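PDB 3A8T: adenylate isopentenyltransferase from Humulus lupulus, which catalyses the transfer of an isopentenyl group from dimethylallyl diphosphate to ATP, ADP or AMP, a step of cytokinin biosynthesis. Local coordinates for residues Leu42-Gly47 / Cys175-Val180; Met46-Thr51 / Arg281-Ile286; Ile58-His63 / Pro328-Val333. All coordinates share one frame; numbering follows the deposited sequence.

Interaction 1 of 3, residues Leu42-Gly47 / Cys175-Val180; sequences LLVLMG and CCFLWV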
ATOM      1  N   LEU A  42      -2.490  14.247  14.287  1.00 22.42           N
ATOM      2  CA  LEU A  42      -2.448  13.440  13.117  1.00 22.32           C
ATOM      3  C   LEU A  42      -2.597  11.960  13.437  1.00 21.08           C
ATOM      4  O   LEU A  42      -1.857  11.395  14.224  1.00 20.04           O
ATOM      5  CB  LEU A  42      -1.138  13.675  12.346  1.00 23.37           C
ATOM      6  CG  LEU A  42      -0.931  12.737  11.137  1.00 23.62           C
ATOM      7  CD1 LEU A  42      -1.921  13.024   9.967  1.00 20.86           C
ATOM      8  CD2 LEU A  42       0.511  12.844  10.731  1.00 21.20           C
ATOM      9  N   LEU A  43      -3.578  11.334  12.818  1.00 20.74           N
ATOM     10  CA  LEU A  43      -3.782   9.918  13.032  1.00 19.69           C
ATOM     11  C   LEU A  43      -2.928   9.197  12.006  1.00 18.02           C
ATOM     12  O   LEU A  43      -2.923   9.581  10.826  1.00 19.41           O
ATOM     13  CB  LEU A  43      -5.250   9.570  12.849  1.00 19.34           C
ATOM     14  CG  LEU A  43      -5.688   8.134  13.102  1.00 17.87           C
ATOM     15  CD1 LEU A  43      -5.241   7.659  14.518  1.00 16.88           C
ATOM     16  CD2 LEU A  43      -7.210   8.108  12.939  1.00 15.75           C
ATOM     17  N   VAL A  44      -2.201   8.182  12.449  1.00 15.89           N
ATOM     18  CA  VAL A  44      -1.339   7.441  11.554  1.00 16.88           C
ATOM     19  C   VAL A  44      -1.728   5.974  11.515  1.00 18.25           C
ATOM     20  O   VAL A  44      -1.718   5.312  12.515  1.00 19.49           O
ATOM     21  CB  VAL A  44       0.141   7.601  11.988  1.00 17.03           C
ATOM     22  CG1 VAL A  44       1.079   6.802  11.036  1.00 13.78           C
ATOM     23  CG2 VAL A  44       0.483   9.090  12.040  1.00 14.57           C
ATOM     24  N   LEU A  45      -2.114   5.485  10.349  1.00 20.58           N
ATOM     25  CA  LEU A  45      -2.521   4.096  10.218  1.00 22.96           C
ATOM     26  C   LEU A  45      -1.379   3.364   9.573  1.00 24.49           C
ATOM     27  O   LEU A  45      -1.058   3.629   8.413  1.00 27.43           O
ATOM     28  CB  LEU A  45      -3.821   3.926   9.381  1.00 22.85           C
ATOM     29  CG  LEU A  45      -5.088   4.712   9.810  1.00 23.03           C
ATOM     30  CD1 LEU A  45      -6.299   4.081   9.233  1.00 18.51           C
ATOM     31  CD2 LEU A  45      -5.185   4.854  11.309  1.00 21.56           C
ATOM     32  N   MET A  46      -0.781   2.457  10.347  1.00 24.61           N
ATOM     33  CA  MET A  46       0.366   1.653   9.970  1.00 25.82           C
ATOM     34  C   MET A  46       0.169   0.133   9.878  1.00 25.51           C
ATOM     35  O   MET A  46      -0.751  -0.455  10.469  1.00 25.17           O
ATOM     36  CB  MET A  46       1.497   1.905  10.952  1.00 29.59           C
ATOM     37  CG  MET A  46       2.273   3.185  10.703  1.00 35.84           C
ATOM     38  SD  MET A  46       3.615   3.369  11.930  1.00 42.44           S
ATOM     39  CE  MET A  46       2.680   2.805  13.233  1.00 38.79           C
ATOM     40  N   GLY A  47       1.076  -0.493   9.141  1.00 22.36           N
ATOM     41  CA  GLY A  47       1.032  -1.923   8.958  1.00 22.08           C
ATOM     42  C   GLY A  47       1.584  -2.327   7.593  1.00 21.91           C
ATOM     43  O   GLY A  47       1.741  -1.501   6.674  1.00 20.22           O
ATOM     44  N   CYS A 175       0.854  12.711  17.302  1.00 26.64           N
ATOM     45  CA  CYS A 175       0.403  11.490  16.648  1.00 27.57           C
ATOM     46  C   CYS A 175      -0.293  10.401  17.455  1.00 27.32           C
ATOM     47  O   CYS A 175      -0.010  10.196  18.626  1.00 27.36           O
ATOM     48  CB  CYS A 175       1.594  10.815  15.967  1.00 28.86           C
ATOM     49  SG  CYS A 175       2.487  11.785  14.834  1.00 31.37           S
ATOM     50  N   CYS A 176      -1.199   9.692  16.789  1.00 26.37           N
ATOM     51  CA  CYS A 176      -1.865   8.528  17.357  1.00 24.73           C
ATOM     52  C   CYS A 176      -1.519   7.516  16.257  1.00 24.20           C
ATOM     53  O   CYS A 176      -1.747   7.767  15.085  1.00 23.70           O
ATOM     54  CB  CYS A 176      -3.380   8.711  17.467  1.00 25.57           C
ATOM     55  SG  CYS A 176      -4.257   7.206  17.994  1.00 29.67           S
ATOM     56  N   PHE A 177      -0.938   6.389  16.646  1.00 23.78           N
ATOM     57  CA  PHE A 177      -0.509   5.381  15.708  1.00 21.32           C
ATOM     58  C   PHE A 177      -1.337   4.138  15.831  1.00 21.41           C
ATOM     59  O   PHE A 177      -1.293   3.496  16.855  1.00 21.56           O
ATOM     60  CB  PHE A 177       0.928   4.953  16.004  1.00 22.32           C
ATOM     61  CG  PHE A 177       1.944   6.035  15.885  1.00 20.31           C
ATOM     62  CD1 PHE A 177       2.408   6.441  14.641  1.00 20.84           C
ATOM     63  CD2 PHE A 177       2.476   6.636  17.026  1.00 20.26           C
ATOM     64  CE1 PHE A 177       3.390   7.433  14.524  1.00 19.84           C
ATOM     65  CE2 PHE A 177       3.457   7.634  16.929  1.00 19.01           C
ATOM     66  CZ  PHE A 177       3.911   8.031  15.674  1.00 21.10           C
ATOM     67  N   LEU A 178      -2.103   3.785  14.813  1.00 21.84           N
ATOM     68  CA  LEU A 178      -2.838   2.533  14.871  1.00 21.46           C
ATOM     69  C   LEU A 178      -2.013   1.609  13.975  1.00 23.26           C
ATOM     70  O   LEU A 178      -1.704   1.967  12.832  1.00 24.19           O
ATOM     71  CB  LEU A 178      -4.236   2.653  14.300  1.00 20.29           C
ATOM     72  CG  LEU A 178      -5.162   3.632  15.014  1.00 22.40           C
ATOM     73  CD1 LEU A 178      -6.547   3.649  14.384  1.00 19.23           C
ATOM     74  CD2 LEU A 178      -5.232   3.228  16.464  1.00 22.77           C
ATOM     75  N   TRP A 179      -1.633   0.460  14.510  1.00 22.11           N
ATOM     76  CA  TRP A 179      -0.864  -0.513  13.764  1.00 24.16           C
ATOM     77  C   TRP A 179      -1.745  -1.763  13.596  1.00 24.46           C
ATOM     78  O   TRP A 179      -2.099  -2.414  14.583  1.00 23.92           O
ATOM     79  CB  TRP A 179       0.450  -0.837  14.504  1.00 24.82           C
ATOM     80  CG  TRP A 179       1.167  -2.073  14.051  1.00 26.11           C
ATOM     81  CD1 TRP A 179       1.248  -2.565  12.777  1.00 28.60           C
ATOM     82  CD2 TRP A 179       1.966  -2.942  14.856  1.00 27.06           C
ATOM     83  NE1 TRP A 179       2.047  -3.689  12.746  1.00 27.41           N
ATOM     84  CE2 TRP A 179       2.497  -3.938  14.006  1.00 25.86           C
ATOM     85  CE3 TRP A 179       2.278  -2.984  16.220  1.00 28.40           C
ATOM     86  CZ2 TRP A 179       3.321  -4.957  14.472  1.00 30.41           C
ATOM     87  CZ3 TRP A 179       3.098  -4.007  16.689  1.00 28.97           C
ATOM     88  CH2 TRP A 179       3.612  -4.979  15.822  1.00 29.93           C
ATOM     89  N   VAL A 180      -2.128  -2.056  12.342  1.00 24.38           N
ATOM     90  CA  VAL A 180      -2.953  -3.222  12.047  1.00 24.50           C
ATOM     91  C   VAL A 180      -2.022  -4.387  11.782  1.00 24.78           C
ATOM     92  O   VAL A 180      -1.261  -4.382  10.837  1.00 26.07           O
ATOM     93  CB  VAL A 180      -3.921  -2.993  10.815  1.00 24.17           C
ATOM     94  CG1 VAL A 180      -4.830  -4.180  10.635  1.00 23.02           C
ATOM     95  CG2 VAL A 180      -4.779  -1.769  11.061  1.00 24.09           C
TER
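V44 lies against the ring of F177 at the middle of two parallel strands, its CB 3.7 Å from F177 CD1. Strands 42-46 and 175-180 are neighbours in the parallel sheet of this Rossmann-like P-loop fold, five bridges keeping L42 to M46 level with C175 to W179. Five bonds run from L42 O to V180 N, with V44, M46, C176 and L178 using both N and O; M46 N to L178 O, at 2.7 Å and 175°, is nearly straight.

Packing is close around L178, the most covered residue of strand 175-180. L45 CD2 reaches its CD1 at 3.6 Å, and L43, with CG anti to the backbone N (chi1 -177°), swings CD1 to 3.6 Å from C176 SG. S329 and V333 of helix 315-338 cover this face. The other face carries F177 and M46: the bend at chi3 (-40°) brings M46 CE to 3.9 Å from F177 CD1, while SD stands obliquely 5.4 Å from the ring centroid, a Met-aromatic contact. An alanine in place of F177 would keep the CB beside M46 CE but would probably take the ring from V44 and the sulfur and open a gap beside the W294 ring. At the looser L42 end, V44 CG2 stays 4.4 Å from the SG of partly exposed C175, and C176 N to L42 O, at 3.1 Å, is the longest of the five.

Leucines and C176 line one face, M46, F177 and W179 the other; the backbone N-H and C=O groups pair with strands on both sides, as suits a buried sheet.

Interaction 2 of 3, residues Met46-Thr51 / Arg281-Ile286; sequences MGATGT and RQIGKI. With ATP (adenosine-5'-triphosphate), chain B; PO4 (phosphate ion), chain C.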
ATOM      1  N   MET A  46      -0.781   2.457  10.347  1.00 24.61           N
ATOM      2  CA  MET A  46       0.366   1.653   9.970  1.00 25.82           C
ATOM      3  C   MET A  46       0.169   0.133   9.878  1.00 25.51           C
ATOM      4  O   MET A  46      -0.751  -0.455  10.469  1.00 25.17           O
ATOM      5  CB  MET A  46       1.497   1.905  10.952  1.00 29.59           C
ATOM      6  CG  MET A  46       2.273   3.185  10.703  1.00 35.84           C
ATOM      7  SD  MET A  46       3.615   3.369  11.930  1.00 42.44           S
ATOM      8  CE  MET A  46       2.680   2.805  13.233  1.00 38.79           C
ATOM      9  N   GLY A  47       1.076  -0.493   9.141  1.00 22.36           N
ATOM     10  CA  GLY A  47       1.032  -1.923   8.958  1.00 22.08           C
ATOM     11  C   GLY A  47       1.584  -2.327   7.593  1.00 21.91           C
ATOM     12  O   GLY A  47       1.741  -1.501   6.674  1.00 20.22           O
ATOM     13  N   ALA A  48       1.915  -3.601   7.481  1.00 19.81           N
ATOM     14  CA  ALA A  48       2.419  -4.132   6.232  1.00 20.75           C
ATOM     15  C   ALA A  48       1.330  -4.013   5.157  1.00 22.60           C
ATOM     16  O   ALA A  48       0.157  -3.736   5.464  1.00 23.36           O
ATOM     17  CB  ALA A  48       2.828  -5.606   6.401  1.00 16.55           C
ATOM     18  N   THR A  49       1.762  -4.226   3.905  1.00 23.52           N
ATOM     19  CA  THR A  49       0.946  -4.213   2.705  1.00 25.58           C
ATOM     20  C   THR A  49      -0.231  -5.167   2.822  1.00 27.01           C
ATOM     21  O   THR A  49      -0.075  -6.317   3.217  1.00 28.93           O
ATOM     22  CB  THR A  49       1.787  -4.644   1.502  1.00 27.28           C
ATOM     23  OG1 THR A  49       0.942  -4.885   0.366  1.00 29.03           O
ATOM     24  CG2 THR A  49       2.585  -5.914   1.844  1.00 29.71           C
ATOM     25  N   GLY A  50      -1.416  -4.681   2.484  1.00 28.29           N
ATOM     26  CA  GLY A  50      -2.585  -5.516   2.544  1.00 27.12           C
ATOM     27  C   GLY A  50      -3.153  -5.792   3.917  1.00 29.17           C
ATOM     28  O   GLY A  50      -4.010  -6.670   4.016  1.00 33.56           O
ATOM     29  N   THR A  51      -2.749  -5.087   4.973  1.00 25.73           N
ATOM     30  CA  THR A  51      -3.355  -5.376   6.263  1.00 22.22           C
ATOM     31  C   THR A  51      -4.729  -4.653   6.494  1.00 21.68           C
ATOM     32  O   THR A  51      -5.243  -4.642   7.588  1.00 19.28           O
ATOM     33  CB  THR A  51      -2.414  -5.038   7.454  1.00 20.67           C
ATOM     34  OG1 THR A  51      -1.992  -3.684   7.344  1.00 17.68           O
ATOM     35  CG2 THR A  51      -1.228  -5.985   7.529  1.00 15.19           C
ATOM     36  N   ARG A 281       9.764  -7.412   5.486  1.00 27.97           N
ATOM     37  CA  ARG A 281      10.641  -6.268   5.753  1.00 28.89           C
ATOM     38  C   ARG A 281       9.900  -5.091   6.388  1.00 28.21           C
ATOM     39  O   ARG A 281      10.485  -4.321   7.136  1.00 28.75           O
ATOM     40  CB  ARG A 281      11.333  -5.796   4.476  1.00 30.99           C
ATOM     41  CG  ARG A 281      12.336  -6.786   3.959  1.00 36.27           C
ATOM     42  CD  ARG A 281      13.142  -6.251   2.770  1.00 41.31           C
ATOM     43  NE  ARG A 281      12.344  -5.974   1.565  1.00 43.10           N
ATOM     44  CZ  ARG A 281      12.134  -6.833   0.555  1.00 44.33           C
ATOM     45  NH1 ARG A 281      12.647  -8.073   0.562  1.00 42.86           N
ATOM     46  NH2 ARG A 281      11.441  -6.418  -0.503  1.00 43.46           N
ATOM     47  N   GLN A 282       8.615  -4.952   6.069  1.00 27.71           N
ATOM     48  CA  GLN A 282       7.792  -3.892   6.614  1.00 25.92           C
ATOM     49  C   GLN A 282       7.522  -4.092   8.084  1.00 27.35           C
ATOM     50  O   GLN A 282       7.633  -3.156   8.864  1.00 27.80           O
ATOM     51  CB  GLN A 282       6.485  -3.830   5.858  1.00 26.28           C
ATOM     52  CG  GLN A 282       6.664  -3.231   4.473  1.00 26.37           C
ATOM     53  CD  GLN A 282       5.375  -3.159   3.702  1.00 25.30           C
ATOM     54  OE1 GLN A 282       4.621  -4.124   3.677  1.00 23.98           O
ATOM     55  NE2 GLN A 282       5.122  -2.019   3.044  1.00 25.38           N
ATOM     56  N   ILE A 283       7.177  -5.325   8.451  1.00 28.59           N
ATOM     57  CA  ILE A 283       6.893  -5.699   9.826  1.00 30.28           C
ATOM     58  C   ILE A 283       8.125  -5.466  10.704  1.00 32.27           C
ATOM     59  O   ILE A 283       8.024  -4.812  11.742  1.00 32.17           O
ATOM     60  CB  ILE A 283       6.497  -7.180   9.882  1.00 31.95           C
ATOM     61  CG1 ILE A 283       5.147  -7.374   9.188  1.00 31.89           C
ATOM     62  CG2 ILE A 283       6.501  -7.681  11.285  1.00 30.63           C
ATOM     63  CD1 ILE A 283       4.857  -8.842   8.837  1.00 33.98           C
ATOM     64  N   GLY A 284       9.282  -5.977  10.271  1.00 32.24           N
ATOM     65  CA  GLY A 284      10.491  -5.811  11.043  1.00 31.49           C
ATOM     66  C   GLY A 284      10.779  -4.355  11.243  1.00 32.51           C
ATOM     67  O   GLY A 284      11.157  -3.896  12.317  1.00 32.68           O
ATOM     68  N   LYS A 285      10.590  -3.618  10.169  1.00 32.80           N
ATOM     69  CA  LYS A 285      10.778  -2.191  10.174  1.00 31.92           C
ATOM     70  C   LYS A 285       9.806  -1.576  11.211  1.00 32.90           C
ATOM     71  O   LYS A 285      10.184  -0.735  12.046  1.00 33.59           O
ATOM     72  CB  LYS A 285      10.487  -1.730   8.766  1.00 33.88           C
ATOM     73  CG  LYS A 285      10.836  -0.312   8.385  1.00 35.68           C
ATOM     74  CD  LYS A 285      10.792  -0.199   6.869  1.00 35.04           C
ATOM     75  CE  LYS A 285      11.826  -1.132   6.254  1.00 36.34           C
ATOM     76  NZ  LYS A 285      12.163  -0.782   4.836  1.00 34.76           N
ATOM     77  N   ILE A 286       8.551  -1.999  11.189  1.00 31.93           N
ATOM     78  CA  ILE A 286       7.613  -1.472  12.168  1.00 32.16           C
ATOM     79  C   ILE A 286       8.061  -1.835  13.576  1.00 33.21           C
ATOM     80  O   ILE A 286       8.002  -1.026  14.490  1.00 33.09           O
ATOM     81  CB  ILE A 286       6.182  -1.988  11.936  1.00 30.86           C
ATOM     82  CG1 ILE A 286       5.615  -1.326  10.678  1.00 28.30           C
ATOM     83  CG2 ILE A 286       5.323  -1.691  13.167  1.00 27.18           C
ATOM     84  CD1 ILE A 286       4.501  -2.081   9.998  1.00 25.89           C
TER
HETATM   85  PG  ATP B 800      12.440   1.077   0.859  1.00 48.05           P
HETATM   86  O1G ATP B 800      12.921   2.465   1.146  1.00 48.83           O
HETATM   87  O2G ATP B 800      12.568   0.838  -0.749  1.00 47.02           O
HETATM   88  O3G ATP B 800      13.365  -0.010   1.612  1.00 48.63           O
HETATM   89  PB  ATP B 800      10.093   2.100   1.877  1.00 31.98           P
HETATM   90  O1B ATP B 800      10.147   2.256   3.298  1.00 34.73           O
HETATM   91  O2B ATP B 800      10.707   3.368   1.224  1.00 34.85           O
HETATM   92  O3B ATP B 800      10.887   0.800   1.399  1.00 41.04           O
HETATM   93  PA  ATP B 800       7.859   0.581   1.066  1.00 28.06           P
HETATM   94  O1A ATP B 800       8.226  -0.515   1.949  1.00 25.62           O
HETATM   95  O2A ATP B 800       6.251   0.763   1.199  1.00 29.31           O
HETATM   96  O3A ATP B 800       8.526   2.041   1.446  1.00 32.49           O
HETATM   97  O5' ATP B 800       8.081   0.222  -0.504  1.00 28.79           O
HETATM   98  C5' ATP B 800       9.278  -0.459  -0.762  1.00 26.02           C
HETATM   99  C4' ATP B 800       9.090  -1.180  -2.083  1.00 25.79           C
HETATM  100  O4' ATP B 800       7.982  -2.080  -1.962  1.00 25.90           O
HETATM  101  C3' ATP B 800       8.716  -0.264  -3.274  1.00 26.66           C
HETATM  102  O3' ATP B 800       9.885   0.257  -3.901  1.00 29.71           O
HETATM  103  C2' ATP B 800       7.906  -1.212  -4.174  1.00 24.24           C
HETATM  104  O2' ATP B 800       8.754  -1.935  -4.997  1.00 26.76           O
HETATM  105  C1' ATP B 800       7.190  -2.135  -3.214  1.00 24.27           C
HETATM  106  N9  ATP B 800       5.796  -1.667  -2.977  1.00 24.81           N
HETATM  107  C8  ATP B 800       5.350  -0.884  -1.914  1.00 26.13           C
HETATM  108  N7  ATP B 800       4.081  -0.569  -2.070  1.00 28.54           N
HETATM  109  C5  ATP B 800       3.621  -1.122  -3.227  1.00 27.22           C
HETATM  110  C6  ATP B 800       2.364  -1.145  -3.953  1.00 27.05           C
HETATM  111  N6  ATP B 800       1.244  -0.489  -3.507  1.00 25.58           N
HETATM  112  N1  ATP B 800       2.315  -1.837  -5.111  1.00 25.98           N
HETATM  113  C2  ATP B 800       3.373  -2.483  -5.581  1.00 25.07           C
HETATM  114  N3  ATP B 800       4.552  -2.490  -4.955  1.00 23.79           N
HETATM  115  C4  ATP B 800       4.733  -1.846  -3.813  1.00 24.83           C
HETATM  116  P   PO4 C 900      -3.699  -1.811   2.804  1.00 33.21           P
HETATM  117  O1  PO4 C 900      -4.233  -0.448   2.508  1.00 29.63           O
HETATM  118  O2  PO4 C 900      -2.536  -2.083   1.907  1.00 33.60           O
HETATM  119  O3  PO4 C 900      -3.266  -1.885   4.227  1.00 28.62           O
HETATM  120  O4  PO4 C 900      -4.757  -2.818   2.567  1.00 30.79           O
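Q282 and I286, one helical turn apart, both face the loop and meet A48 and its neighbours; these three residues bury the most surface. Q282 keeps its chain extended beyond CG, which carries the amide to the loop, and its OE1 accepts from T49 N at 2.9 Å and 160°, the donor standing 31° out of the carbonyl plane. The same oxygen sits 3.6 Å from A48 CB and 3.3 Å from T49 CG2. At the other end of the amide, Q282 NE2 is 3.5 Å from O2A of ATP, with a weak bond to G138 O, so a neutral residue with both donor and acceptor suits the place.

A48 is small enough for the helix to come close, its CB 4.0 Å from I283 CG1. I286 supplies the apolar half: CD1 lies 3.6 Å from G47 CA, where a side chain would collide with T51 OG1.

The turn from A48 to T51 is type II, with A48 O taking both T51 N and T51 OG1, and G50 N donates 2.9 Å to O2 of a phosphate ion. Further bonds to this ion from G52 N, K53 N and S54 OG complete the anion-cradling nest of a Walker A P-loop.

Interaction 3 of 3, residues Ile58-His63 / Pro328-Val333; sequences IDLAAH and PSVKIV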
ATOM      1  N   ILE A  58     -11.467   4.263   6.024  1.00 20.85           N
ATOM      2  CA  ILE A  58     -12.799   4.570   5.556  1.00 19.29           C
ATOM      3  C   ILE A  58     -13.842   4.252   6.621  1.00 19.03           C
ATOM      4  O   ILE A  58     -14.732   5.016   6.834  1.00 21.77           O
ATOM      5  CB  ILE A  58     -13.138   3.847   4.235  1.00 18.37           C
ATOM      6  CG1 ILE A  58     -12.057   4.103   3.194  1.00 14.55           C
ATOM      7  CG2 ILE A  58     -14.518   4.371   3.711  1.00 19.28           C
ATOM      8  CD1 ILE A  58     -11.688   5.553   3.006  1.00 14.01           C
ATOM      9  N   ASP A  59     -13.720   3.144   7.311  1.00 20.57           N
ATOM     10  CA  ASP A  59     -14.669   2.852   8.378  1.00 21.75           C
ATOM     11  C   ASP A  59     -14.655   3.936   9.458  1.00 21.58           C
ATOM     12  O   ASP A  59     -15.681   4.333   9.957  1.00 23.82           O
ATOM     13  CB  ASP A  59     -14.363   1.496   9.035  1.00 23.52           C
ATOM     14  CG  ASP A  59     -14.740   0.285   8.137  1.00 25.15           C
ATOM     15  OD1 ASP A  59     -15.690   0.400   7.325  1.00 26.71           O
ATOM     16  OD2 ASP A  59     -14.117  -0.796   8.273  1.00 24.18           O
ATOM     17  N   LEU A  60     -13.488   4.429   9.809  1.00 22.26           N
ATOM     18  CA  LEU A  60     -13.380   5.464  10.828  1.00 21.61           C
ATOM     19  C   LEU A  60     -14.033   6.766  10.408  1.00 23.20           C
ATOM     20  O   LEU A  60     -14.372   7.570  11.242  1.00 24.58           O
ATOM     21  CB  LEU A  60     -11.889   5.739  11.144  1.00 21.61           C
ATOM     22  CG  LEU A  60     -11.112   4.667  11.949  1.00 20.98           C
ATOM     23  CD1 LEU A  60      -9.666   4.958  11.902  1.00 19.30           C
ATOM     24  CD2 LEU A  60     -11.569   4.617  13.431  1.00 18.88           C
ATOM     25  N   ALA A  61     -14.202   6.975   9.105  1.00 24.28           N
ATOM     26  CA  ALA A  61     -14.765   8.213   8.590  1.00 24.12           C
ATOM     27  C   ALA A  61     -16.229   8.260   8.906  1.00 24.67           C
ATOM     28  O   ALA A  61     -16.795   9.335   8.989  1.00 26.46           O
ATOM     29  CB  ALA A  61     -14.529   8.341   7.049  1.00 22.79           C
ATOM     30  N   ALA A  62     -16.851   7.099   9.075  1.00 24.31           N
ATOM     31  CA  ALA A  62     -18.261   7.122   9.417  1.00 27.05           C
ATOM     32  C   ALA A  62     -18.469   7.654  10.881  1.00 27.49           C
ATOM     33  O   ALA A  62     -19.581   8.025  11.234  1.00 28.13           O
ATOM     34  CB  ALA A  62     -18.889   5.710   9.256  1.00 24.59           C
ATOM     35  N   HIS A  63     -17.394   7.720  11.672  1.00 25.43           N
ATOM     36  CA  HIS A  63     -17.439   8.138  13.080  1.00 26.67           C
ATOM     37  C   HIS A  63     -16.782   9.454  13.347  1.00 27.62           C
ATOM     38  O   HIS A  63     -17.096  10.130  14.308  1.00 28.91           O
ATOM     39  CB  HIS A  63     -16.693   7.143  13.971  1.00 27.22           C
ATOM     40  CG  HIS A  63     -17.323   5.794  14.031  1.00 26.95           C
ATOM     41  ND1 HIS A  63     -18.125   5.404  15.073  1.00 28.02           N
ATOM     42  CD2 HIS A  63     -17.354   4.786  13.128  1.00 24.94           C
ATOM     43  CE1 HIS A  63     -18.632   4.213  14.807  1.00 28.87           C
ATOM     44  NE2 HIS A  63     -18.178   3.819  13.632  1.00 28.36           N
ATOM     45  N   PRO A 328     -12.293  -1.260  18.609  1.00 25.76           N
ATOM     46  CA  PRO A 328     -11.152  -0.775  19.410  1.00 24.61           C
ATOM     47  C   PRO A 328     -10.554   0.548  18.852  1.00 24.00           C
ATOM     48  O   PRO A 328     -10.264   1.461  19.586  1.00 24.94           O
ATOM     49  CB  PRO A 328     -10.152  -1.937  19.331  1.00 24.38           C
ATOM     50  CG  PRO A 328     -11.047  -3.147  19.155  1.00 25.71           C
ATOM     51  CD  PRO A 328     -12.098  -2.656  18.187  1.00 25.99           C
ATOM     52  N   SER A 329     -10.365   0.644  17.537  1.00 24.80           N
ATOM     53  CA  SER A 329      -9.808   1.876  16.923  1.00 23.05           C
ATOM     54  C   SER A 329     -10.694   3.102  17.210  1.00 23.79           C
ATOM     55  O   SER A 329     -10.163   4.160  17.493  1.00 23.15           O
ATOM     56  CB  SER A 329      -9.691   1.757  15.391  1.00 21.08           C
ATOM     57  OG  SER A 329      -8.935   0.640  14.970  1.00 22.11           O
ATOM     58  N   VAL A 330     -12.021   2.946  17.110  1.00 22.45           N
ATOM     59  CA  VAL A 330     -12.940   4.059  17.342  1.00 24.23           C
ATOM     60  C   VAL A 330     -12.660   4.632  18.734  1.00 24.95           C
ATOM     61  O   VAL A 330     -12.477   5.862  18.879  1.00 24.07           O
ATOM     62  CB  VAL A 330     -14.439   3.610  17.211  1.00 24.30           C
ATOM     63  CG1 VAL A 330     -15.377   4.672  17.770  1.00 24.30           C
ATOM     64  CG2 VAL A 330     -14.779   3.370  15.807  1.00 25.57           C
ATOM     65  N   LYS A 331     -12.579   3.730  19.725  1.00 26.17           N
ATOM     66  CA  LYS A 331     -12.290   4.091  21.101  1.00 27.41           C
ATOM     67  C   LYS A 331     -10.949   4.831  21.247  1.00 28.55           C
ATOM     68  O   LYS A 331     -10.857   5.891  21.895  1.00 29.89           O
ATOM     69  CB  LYS A 331     -12.259   2.855  21.982  1.00 29.79           C
ATOM     70  CG  LYS A 331     -13.565   2.159  22.108  1.00 33.52           C
ATOM     71  CD  LYS A 331     -13.377   0.678  22.413  1.00 35.92           C
ATOM     72  CE  LYS A 331     -12.910   0.418  23.845  1.00 37.86           C
ATOM     73  NZ  LYS A 331     -13.074  -1.035  24.297  1.00 38.66           N
ATOM     74  N   ILE A 332      -9.901   4.279  20.655  1.00 28.17           N
ATOM     75  CA  ILE A 332      -8.605   4.922  20.752  1.00 26.63           C
ATOM     76  C   ILE A 332      -8.670   6.326  20.118  1.00 26.62           C
ATOM     77  O   ILE A 332      -8.247   7.276  20.720  1.00 25.95           O
ATOM     78  CB  ILE A 332      -7.513   4.074  20.028  1.00 26.31           C
ATOM     79  CG1 ILE A 332      -7.307   2.744  20.747  1.00 26.12           C
ATOM     80  CG2 ILE A 332      -6.181   4.842  19.924  1.00 26.32           C
ATOM     81  CD1 ILE A 332      -6.453   1.712  19.916  1.00 19.86           C
ATOM     82  N   VAL A 333      -9.226   6.453  18.914  1.00 27.31           N
ATOM     83  CA  VAL A 333      -9.242   7.752  18.229  1.00 28.05           C
ATOM     84  C   VAL A 333     -10.069   8.738  19.004  1.00 28.51           C
ATOM     85  O   VAL A 333      -9.697   9.875  19.209  1.00 29.84           O
ATOM     86  CB  VAL A 333      -9.787   7.605  16.821  1.00 26.88           C
ATOM     87  CG1 VAL A 333     -10.112   8.952  16.245  1.00 24.78           C
ATOM     88  CG2 VAL A 333      -8.808   6.872  15.994  1.00 26.12           C
TER
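With chi1 of -66°, H63 sets its CG anti to the carbonyl carbon, and V330, with chi1 of 167°, turns CG2 toward the imidazole; the two side chains meet at about a right angle. The methyl CG2 of V330 stands 3.8 Å from the centroid of the H63 ring and only 4° off its normal, a centred CH-pi contact. Its twin CG1 comes to 3.9 Å from H63 ND1. A branched residue suits the position because one methyl sits over the ring centre while the other overhangs the same face near ND1.

In the P-loop fold, helix 53-61 follows the nucleotide-binding loop, and here its C-terminal end meets helix 315-338 near the C terminus of the chain, both packing on one face of the parallel sheet. L60 fills the inner side: its CD2 reaches 3.9 Å from S329 CB and 4.2 Å from V330 CG2, with V333 CG2 a little farther at 4.4 Å. Leucine suits the place, its long branch bringing one methyl among three residues of the other helix. L60 and V333 also touch L43 of strand 41-46.

S329 offers its CB to L60, while its OG bonds to V325 O, a backbone carbonyl one turn earlier, which satisfies the buried hydroxyl. At the exposed end, the imidazole of H63 can border water and still give a face to the valine.

Interactions 1 and 2 share M46 and G47, where strand 41-46 runs out into the P-loop; they also touch directly, W179 CE2 lying 3.7 Å from I286 CG2. Interaction 3 lies against the sheet face that bears L43, C176 and L178: C176 SG is 3.6 Å from I332 CG2, and L43 CD2 is 3.7 Å from V333 CG2. Interactions 2 and 3 do not meet, their centres about 20 Å apart. The link between them is the chain itself, since the P-loop of interaction 2 leads into helix 53-61. ATP and the phosphate ion both lie beside interaction 2, whereas L60 of interaction 3 has its side chain about 9 Å from that of K53.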